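Side-chain contact in flagellar hook-associated protein 3 (Bacillus cereus, PDB 5ZIY), which probably forms, as a hook-associated protein, part of the junction that joins the flagellar filament to the hook: residues 48-51 against 52-56. Residues are numbered along the deposited sequence; the frame is centred on the assembly and turned at random.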
loop_
_atom_site.group_PDB
_atom_site.type_symbol
_atom_site.label_atom_id
_atom_site.label_comp_id
_atom_site.label_asym_id
_atom_site.label_seq_id
_atom_site.Cartn_x
_atom_site.Cartn_y
_atom_site.Cartn_z
ATOM N N SER A 48 -8.247 -7.992 5.365
ATOM C CA SER A 48 -8.123 -9.369 4.946
ATOM C C SER A 48 -7.343 -10.244 5.972
ATOM O O SER A 48 -7.719 -11.382 6.284
ATOM C CB SER A 48 -7.447 -9.438 3.564
ATOM O OG SER A 48 -8.295 -8.836 2.592
ATOM N N LEU A 49 -6.247 -9.719 6.496
ATOM C CA LEU A 49 -5.392 -10.525 7.375
ATOM C C LEU A 49 -6.087 -10.718 8.714
ATOM O O LEU A 49 -6.008 -11.778 9.317
ATOM C CB LEU A 49 -3.991 -9.923 7.530
ATOM C CG LEU A 49 -3.203 -9.898 6.222
ATOM C CD1 LEU A 49 -1.765 -9.409 6.517
ATOM C CD2 LEU A 49 -3.172 -11.281 5.501
ATOM N N THR A 50 -6.794 -9.679 9.143
ATOM C CA THR A 50 -7.651 -9.731 10.314
ATOM C C THR A 50 -8.641 -10.868 10.196
ATOM O O THR A 50 -8.769 -11.672 11.105
ATOM C CB THR A 50 -8.413 -8.383 10.503
ATOM O OG1 THR A 50 -7.469 -7.372 10.861
ATOM C CG2 THR A 50 -9.495 -8.501 11.594
ATOM N N ARG A 51 -9.330 -10.947 9.068
ATOM C CA ARG A 51 -10.292 -12.025 8.841
ATOM C C ARG A 51 -9.603 -13.388 8.784
ATOM O O ARG A 51 -10.122 -14.354 9.295
ATOM C CB ARG A 51 -11.105 -11.747 7.574
ATOM C CG ARG A 51 -12.106 -12.838 7.167
ATOM C CD ARG A 51 -13.324 -12.897 8.030
ATOM N NE ARG A 51 -14.266 -13.920 7.564
ATOM C CZ ARG A 51 -15.185 -14.508 8.328
ATOM N NH1 ARG A 51 -15.295 -14.180 9.610
ATOM N NH2 ARG A 51 -15.982 -15.444 7.820
ATOM N N ALA A 52 -8.420 -13.436 8.178
ATOM C CA ALA A 52 -7.611 -14.674 8.105
ATOM C C ALA A 52 -7.261 -15.156 9.490
ATOM O O ALA A 52 -7.363 -16.357 9.755
ATOM C CB ALA A 52 -6.321 -14.461 7.282
ATOM N N ASP A 53 -6.821 -14.228 10.348
ATOM C CA ASP A 53 -6.531 -14.513 11.772
ATOM C C ASP A 53 -7.763 -15.103 12.492
ATOM O O ASP A 53 -7.677 -16.132 13.155
ATOM C CB ASP A 53 -6.097 -13.216 12.488
ATOM C CG ASP A 53 -5.887 -13.393 13.987
ATOM O OD1 ASP A 53 -4.865 -14.007 14.343
ATOM O OD2 ASP A 53 -6.708 -12.895 14.828
ATOM N N GLN A 54 -8.902 -14.438 12.333
ATOM C CA GLN A 54 -10.160 -14.872 12.945
ATOM C C GLN A 54 -10.552 -16.312 12.539
ATOM O O GLN A 54 -10.844 -17.140 13.391
ATOM C CB GLN A 54 -11.278 -13.862 12.611
ATOM C CG GLN A 54 -11.065 -12.440 13.231
ATOM C CD GLN A 54 -12.116 -11.385 12.794
ATOM O OE1 GLN A 54 -12.246 -11.050 11.603
ATOM N NE2 GLN A 54 -12.827 -10.835 13.765
ATOM N N LEU A 55 -10.529 -16.590 11.238
ATOM C CA LEU A 55 -10.858 -17.915 10.671
ATOM C C LEU A 55 -9.871 -19.020 11.083
ATOM O O LEU A 55 -10.213 -20.206 11.080
ATOM C CB LEU A 55 -10.822 -17.841 9.130
ATOM C CG LEU A 55 -11.877 -17.020 8.395
ATOM C CD1 LEU A 55 -11.532 -16.958 6.900
ATOM C CD2 LEU A 55 -13.292 -17.563 8.640
ATOM N N THR A 56 -8.628 -18.627 11.342
ATOM C CA THR A 56 -7.617 -19.542 11.778
ATOM C C THR A 56 -7.768 -19.846 13.275
ATOM O O THR A 56 -7.457 -20.939 13.702
ATOM C CB THR A 56 -6.205 -19.043 11.434
ATOM O OG1 THR A 56 -6.106 -18.805 10.010
ATOM C CG2 THR A 56 -5.195 -20.087 11.820
#
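The guanidinium of Arg51 lies against Leu55, one turn further along helix 8-60. CD2 of Leu55 sits over one face of the planar group, displaced toward its rim, with Arg51 NH2 at 3.5 Å and Arg51 CZ at 3.6 Å from that methyl. Arg51 reaches it because CG leaves anti to the backbone N (chi1 177°) and the chain then bends at chi2 (74°), running outward and partly forward, toward Leu55. The Gln54 side chain crosses that of Arg51 at about a right angle, its OE1 4.2 Å from Arg51 CD and the guanidinium and amide planes standing 89° apart. The amide does not reach for the guanidinium: Gln54 OE1 comes back along the helix and rests 3.5 Å from Arg51 CA. The same oxygen lies 3.8 Å from Thr50 CG2, where the two side chains run alongside each other.

Beneath these side chains, successive i to i+4 backbone bonds fix the spacing, among them Gln54 N to Thr50 O and Leu55 N to Arg51 O, the latter 3.0 Å long. Thr50 OG1 turns back to the carbonyl of Leu46, leaving the methyl to meet Gln54. One turn on, Thr56 OG1 donates to Ala52 O at 2.8 Å, and this oxygen also accepts from Thr56 N, the two donors arriving from opposite faces of the carbonyl plane.

Around the helix, Leu49 packs on Val143 and Ala52 on Leu147 of helix 137-155, Arg51 touches Ile79 and Leu55 touches Ile72 of helix 67-87, and Asn169 ND2 of helix 162-204 hydrogen-bonds to Leu49 O. Within its own helix the Arg51 guanidinium has a single methyl over one face, a contact that uses none of its N-H groups, while Glu75 on the neighbouring helix 67-87, through a long, weak ion pair, probably offsets part of its charge.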